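Local coordinates for protein purine nucleoside phosphorylase (Schistosoma mansoni, PDB 6B6K) that catalyses the phosphorolysis of purine nucleosides such as inosine and guanosine, yielding the free base and ribose 1-phosphate, at residues Asn117-Ile122 with Ala239-Ala244; Gly192-Asn197 with Met221-Glu226. All coordinates share one frame; numbering follows the deposited sequence.

Contact 1 (Asn117-Ile122 with Ala239-Ala244). With CVG (6-methylpyridazin-3-ol), chain I.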
loop_
_atom_site.group_PDB
_atom_site.type_symbol
_atom_site.label_atom_id
_atom_site.label_comp_id
_atom_site.label_asym_id
_atom_site.label_seq_id
_atom_site.Cartn_x
_atom_site.Cartn_y
_atom_site.Cartn_z
ATOM N N ASN A 117 11.312 -9.939 -17.474
ATOM C CA ASN A 117 10.634 -10.500 -16.311
ATOM C C ASN A 117 9.665 -11.603 -16.745
ATOM O O ASN A 117 9.348 -11.754 -17.935
ATOM C CB ASN A 117 9.913 -9.424 -15.468
ATOM C CG ASN A 117 8.785 -8.750 -16.216
ATOM O OD1 ASN A 117 7.826 -9.386 -16.621
ATOM N ND2 ASN A 117 8.876 -7.436 -16.376
ATOM N N LEU A 118 9.207 -12.386 -15.758
ATOM C CA LEU A 118 8.114 -13.337 -15.936
ATOM C C LEU A 118 6.845 -12.760 -15.304
ATOM O O LEU A 118 6.878 -12.213 -14.190
ATOM C CB LEU A 118 8.454 -14.687 -15.301
ATOM C CG LEU A 118 9.386 -15.568 -16.148
ATOM C CD1 LEU A 118 10.263 -16.383 -15.253
ATOM C CD2 LEU A 118 8.549 -16.448 -17.027
ATOM N N ALA A 119 5.727 -12.855 -16.021
ATOM C CA ALA A 119 4.482 -12.225 -15.596
ATOM C C ALA A 119 3.268 -13.089 -15.934
ATOM O O ALA A 119 3.331 -13.980 -16.797
ATOM C CB ALA A 119 4.298 -10.883 -16.299
ATOM N N GLY A 120 2.160 -12.816 -15.235
ATOM C CA GLY A 120 0.861 -13.407 -15.566
ATOM C C GLY A 120 0.078 -12.585 -16.587
ATOM O O GLY A 120 0.106 -11.350 -16.563
ATOM N N GLY A 121 -0.638 -13.284 -17.477
ATOM C CA GLY A 121 -1.464 -12.628 -18.476
ATOM C C GLY A 121 -2.846 -12.299 -17.944
ATOM O O GLY A 121 -3.505 -13.148 -17.344
ATOM N N ILE A 122 -3.289 -11.060 -18.177
ATOM C CA ILE A 122 -4.640 -10.623 -17.866
ATOM C C ILE A 122 -5.467 -10.413 -19.143
ATOM O O ILE A 122 -6.583 -10.908 -19.252
ATOM C CB ILE A 122 -4.616 -9.341 -16.992
ATOM C CG1 ILE A 122 -3.787 -9.526 -15.692
ATOM C CG2 ILE A 122 -5.999 -8.874 -16.687
ATOM C CD1 ILE A 122 -4.359 -10.516 -14.688
ATOM N N ALA A 239 11.494 -2.725 -21.403
ATOM C CA ALA A 239 11.103 -3.799 -20.491
ATOM C C ALA A 239 10.177 -4.773 -21.221
ATOM O O ALA A 239 9.232 -4.346 -21.894
ATOM C CB ALA A 239 10.410 -3.213 -19.253
ATOM N N VAL A 240 10.479 -6.077 -21.130
ATOM C CA VAL A 240 9.758 -7.133 -21.848
ATOM C C VAL A 240 9.335 -8.189 -20.829
ATOM O O VAL A 240 10.178 -8.701 -20.079
ATOM C CB VAL A 240 10.632 -7.768 -22.942
ATOM C CG1 VAL A 240 9.872 -8.849 -23.700
ATOM C CG2 VAL A 240 11.123 -6.711 -23.936
ATOM N N SER A 241 8.037 -8.515 -20.799
ATOM C CA SER A 241 7.517 -9.615 -19.980
ATOM C C SER A 241 7.348 -10.883 -20.825
ATOM O O SER A 241 6.865 -10.821 -21.961
ATOM C CB SER A 241 6.149 -9.272 -19.390
ATOM O OG SER A 241 6.185 -8.240 -18.414
ATOM N N LEU A 242 7.760 -12.026 -20.270
ATOM C CA LEU A 242 7.417 -13.350 -20.781
ATOM C C LEU A 242 6.217 -13.873 -19.993
ATOM O O LEU A 242 6.254 -13.925 -18.760
ATOM C CB LEU A 242 8.596 -14.310 -20.605
ATOM C CG LEU A 242 8.367 -15.809 -20.882
ATOM C CD1 LEU A 242 7.829 -16.068 -22.296
ATOM C CD2 LEU A 242 9.670 -16.614 -20.669
ATOM N N ILE A 243 5.164 -14.263 -20.700
ATOM C CA ILE A 243 3.884 -14.609 -20.097
ATOM C C ILE A 243 3.907 -16.077 -19.705
ATOM O O ILE A 243 4.090 -16.954 -20.546
ATOM C CB ILE A 243 2.727 -14.331 -21.070
ATOM C CG1 ILE A 243 2.696 -12.855 -21.458
ATOM C CG2 ILE A 243 1.385 -14.856 -20.483
ATOM C CD1 ILE A 243 2.584 -11.902 -20.240
ATOM N N ALA A 244 3.661 -16.358 -18.429
ATOM C CA ALA A 244 3.667 -17.729 -17.963
ATOM C C ALA A 244 2.298 -18.407 -18.047
ATOM O O ALA A 244 2.247 -19.631 -18.092
ATOM C CB ALA A 244 4.191 -17.778 -16.524
HETATM C C4 CVG I . 4.159 -13.634 -11.719
HETATM C C3 CVG I . 3.833 -12.664 -10.817
HETATM C C2 CVG I . 2.435 -12.362 -10.537
HETATM C C1 CVG I . 3.118 -14.392 -12.347
HETATM O O CVG I . 2.034 -11.379 -9.610
HETATM N N1 CVG I . 1.443 -13.090 -11.179
HETATM N N CVG I . 1.772 -14.122 -12.092
HETATM C C CVG I . 3.504 -15.485 -13.334
#
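Ser-241 OG donates to Asn-117 OD1 at 2.7 Å, the shortest polar link between Asn-117-Ile-122 and Ala-239-Ala-244. The hydroxyl arrives in the plane of the amide, on a lone pair, with a C=O...O angle of 119°. Asn-117 can offer that oxygen because its CG sits between the backbone N and the carbonyl carbon (chi1 64°), which turns the amide over the neighbouring strand. At the other corner of the amide, ND2 has its partner outside the two strands, in Thr-223.

The backbones pair in parallel register. Asn-117 N bonds to Val-240 O at 3.1 Å, and Asn-117 O receives Leu-242 N at 2.8 Å. Two residues on, Ala-119 N reaches Leu-242 O at 3.0 Å while its O takes Ala-244 N at 2.9 Å. The segment axes are turned 53° from each other, a strong twist, yet the pairing is kept. On one face Leu-118 and Leu-242 lie side by side, CD2 to CD2 at 3.8 Å, against helix 259-283. The opposite face carries Ser-241, Ala-119 and Ile-243, with Val-218 of strand 218-220 packed on Ser-241 and Ile-243.

The bound 6-methylpyridazin-3-ol rests against the C-terminal end of the pair, its ring atom N 3.4 Å from Gly-120 N. Its methyl carbon C lies 4.0 Å from Ala-244 CB. The ring thus lies against a wall of mostly peptide backbone plus the Ala-244 methyl, with no polar side chain of these two strands directed at it, while the Asn-117 amide has its oxygen and nitrogen ends told apart by their partners.

Contact 2 (Gly192-Asn197 with Met221-Glu226). With CVG (6-methylpyridazin-3-ol), chain I; DMS (dimethyl sulfoxide), chain H.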
loop_
_atom_site.group_PDB
_atom_site.type_symbol
_atom_site.label_atom_id
_atom_site.label_comp_id
_atom_site.label_asym_id
_atom_site.label_seq_id
_atom_site.Cartn_x
_atom_site.Cartn_y
_atom_site.Cartn_z
ATOM N N GLY A 192 1.596 -3.827 -23.954
ATOM C CA GLY A 192 0.637 -3.819 -22.855
ATOM C C GLY A 192 1.087 -3.040 -21.633
ATOM O O GLY A 192 2.249 -2.630 -21.498
ATOM N N VAL A 193 0.123 -2.872 -20.722
ATOM C CA VAL A 193 0.283 -2.182 -19.435
ATOM C C VAL A 193 0.567 -3.210 -18.335
ATOM O O VAL A 193 -0.194 -4.176 -18.174
ATOM C CB VAL A 193 -0.993 -1.383 -19.095
ATOM C CG1 VAL A 193 -0.925 -0.793 -17.659
ATOM C CG2 VAL A 193 -1.259 -0.285 -20.147
ATOM N N TYR A 194 1.620 -2.961 -17.540
ATOM C CA TYR A 194 2.076 -3.858 -16.468
ATOM C C TYR A 194 1.586 -3.395 -15.101
ATOM O O TYR A 194 1.853 -2.258 -14.696
ATOM C CB TYR A 194 3.602 -3.885 -16.470
ATOM C CG TYR A 194 4.329 -4.778 -15.463
ATOM C CD1 TYR A 194 4.831 -6.009 -15.853
ATOM C CD2 TYR A 194 4.601 -4.339 -14.166
ATOM C CE1 TYR A 194 5.535 -6.817 -14.968
ATOM C CE2 TYR A 194 5.316 -5.149 -13.266
ATOM C CZ TYR A 194 5.788 -6.378 -13.680
ATOM O OH TYR A 194 6.493 -7.154 -12.789
ATOM N N ALA A 195 0.899 -4.293 -14.378
ATOM C CA ALA A 195 0.503 -4.045 -12.988
ATOM C C ALA A 195 1.575 -4.607 -12.072
ATOM O O ALA A 195 1.920 -5.787 -12.175
ATOM C CB ALA A 195 -0.808 -4.740 -12.639
ATOM N N PHE A 196 2.056 -3.772 -11.137
ATOM C CA PHE A 196 3.026 -4.194 -10.115
ATOM C C PHE A 196 2.255 -4.712 -8.888
ATOM O O PHE A 196 1.640 -3.925 -8.155
ATOM C CB PHE A 196 3.940 -3.018 -9.775
ATOM C CG PHE A 196 5.023 -3.311 -8.740
ATOM C CD1 PHE A 196 5.479 -4.602 -8.462
ATOM C CD2 PHE A 196 5.617 -2.248 -8.050
ATOM C CE1 PHE A 196 6.489 -4.820 -7.502
ATOM C CE2 PHE A 196 6.597 -2.471 -7.097
ATOM C CZ PHE A 196 7.042 -3.756 -6.807
ATOM N N ASN A 197 2.277 -6.051 -8.690
ATOM C CA ASN A 197 1.831 -6.743 -7.469
ATOM C C ASN A 197 3.053 -6.910 -6.564
ATOM O O ASN A 197 4.011 -7.595 -6.932
ATOM C CB ASN A 197 1.270 -8.118 -7.855
ATOM C CG ASN A 197 1.036 -9.053 -6.651
ATOM O OD1 ASN A 197 0.796 -8.611 -5.524
ATOM N ND2 ASN A 197 1.139 -10.384 -6.914
ATOM N N MET A 221 5.827 -9.027 -10.201
ATOM C CA MET A 221 6.326 -8.630 -8.884
ATOM C C MET A 221 7.672 -7.899 -8.938
ATOM O O MET A 221 8.381 -7.836 -7.919
ATOM C CB MET A 221 6.474 -9.870 -7.978
ATOM C CG MET A 221 5.249 -10.704 -7.784
ATOM S SD MET A 221 5.660 -12.226 -6.836
ATOM C CE MET A 221 4.166 -13.156 -7.124
ATOM N N SER A 222 8.065 -7.384 -10.096
ATOM C CA SER A 222 9.386 -6.758 -10.245
ATOM C C SER A 222 9.267 -5.566 -11.197
ATOM O O SER A 222 8.163 -5.090 -11.493
ATOM C CB SER A 222 10.412 -7.784 -10.764
ATOM O OG SER A 222 10.123 -8.093 -12.109
ATOM N N THR A 223 10.430 -5.095 -11.676
ATOM C CA THR A 223 10.577 -4.178 -12.808
ATOM C C THR A 223 10.237 -2.719 -12.505
ATOM O O THR A 223 11.057 -1.818 -12.755
ATOM C CB THR A 223 9.817 -4.747 -14.007
ATOM O OG1 THR A 223 10.402 -6.006 -14.359
ATOM C CG2 THR A 223 9.897 -3.835 -15.247
ATOM N N VAL A 224 9.035 -2.445 -11.998
ATOM C CA VAL A 224 8.631 -1.048 -11.791
ATOM C C VAL A 224 9.575 -0.287 -10.864
ATOM O O VAL A 224 9.902 0.872 -11.168
ATOM C CB VAL A 224 7.144 -0.992 -11.381
ATOM C CG1 VAL A 224 6.752 0.370 -10.844
ATOM C CG2 VAL A 224 6.241 -1.420 -12.539
ATOM N N PRO A 225 10.087 -0.855 -9.755
ATOM C CA PRO A 225 11.075 -0.086 -8.941
ATOM C C PRO A 225 12.320 0.346 -9.704
ATOM O O PRO A 225 12.718 1.534 -9.653
ATOM C CB PRO A 225 11.386 -1.030 -7.771
ATOM C CG PRO A 225 10.087 -1.897 -7.649
ATOM C CD PRO A 225 9.714 -2.136 -9.097
ATOM N N GLU A 226 12.904 -0.563 -10.486
ATOM C CA GLU A 226 14.100 -0.237 -11.269
ATOM C C GLU A 226 13.786 0.758 -12.386
ATOM O O GLU A 226 14.617 1.629 -12.702
ATOM C CB GLU A 226 14.705 -1.509 -11.885
ATOM C CG GLU A 226 15.036 -2.623 -10.968
ATOM C CD GLU A 226 13.914 -3.641 -10.933
ATOM O OE1 GLU A 226 12.946 -3.377 -10.250
ATOM O OE2 GLU A 226 13.976 -4.686 -11.637
HETATM C C4 CVG I . 4.159 -13.634 -11.719
HETATM C C3 CVG I . 3.833 -12.664 -10.817
HETATM C C2 CVG I . 2.435 -12.362 -10.537
HETATM C C1 CVG I . 3.118 -14.392 -12.347
HETATM O O CVG I . 2.034 -11.379 -9.610
HETATM N N1 CVG I . 1.443 -13.090 -11.179
HETATM N N CVG I . 1.772 -14.122 -12.092
HETATM C C CVG I . 3.504 -15.485 -13.334
HETATM S S DMS H . 10.875 -11.647 -11.903
HETATM O O DMS H . 10.241 -10.448 -12.511
HETATM C C1 DMS H . 11.196 -12.836 -13.187
HETATM C C2 DMS H . 12.654 -11.429 -11.751
#
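Phe-196 pushes its ring into a hollow walled by Met-221, Val-224 and Pro-225, where the chain turns into helix 224-232. Pro-225 comes from the opposite direction and sets its CD over the ring, 4.2 Å from the centroid and 29° off the normal, an off-centre CH-pi contact. Pro-225 CG meets Phe-196 CE2 at 3.6 Å. Beside CE1, Met-221 O comes to the ring edge, near its plane, also at 3.6 Å.

Val-224 is the bump at the mouth of the cleft between two aromatic rings, touching each with a different part. Tyr-194 and Phe-196, two residues apart, leave the same side of their strand, and each has CG anti to the backbone N (chi1 -179° in both), which sends the rings out across the helix start. The valine's CB faces Phe-196 CD2 at 3.9 Å, while the CG2 branch touches Tyr-194 CD2 at 3.7 Å. Past the valine, the tyrosine ring reaches the turn itself: Ser-222 N donates to Tyr-194 OH at 3.1 Å in a nearly straight bond (165°), tying down the outer end of the ring.

At the other end Asn-197 and Met-221 run side by side and point the same way, and Asn-197 O accepts a CA-H...O contact from Met-221 CA. Both side chains finish at the ligand. Asn-197 ND2, also bonded to Thr-201 O, donates to the ligand O at 3.0 Å, and the extended methionine brings CE within 3.7 Å of ligand C3. A second subunit adds Leu-145 against Phe-196 and Phe-161 against Met-221. A ligand held this way, with Phe-161 of the second subunit next to the methionine, is consistent with the nucleoside pocket near the subunit interface of trimeric purine nucleoside phosphorylases.

In the fold
Contact 1 and contact 2 have centres about 10 Å apart and meet directly. Asn-117 ND2 lies 2.9 Å from Thr-223 OG1, a probable hydrogen bond between the sheet and the residue just before helix 224-232. Tyr-194 packs against both strands of contact 1, its CD1 3.7 Å from Ser-241 OG and its CE1 3.7 Å from Asn-117 ND2. Helix 224-232 is followed by strand 236-246, both segments of contact 2 fall within the chain loop that contact 1 closes, and both contacts reach the same mixed sheet. The ligand is shared: contact 1 supplies backbone along the ring, contact 2 the bond to its oxygen. Together they line what is probably the purine-base pocket.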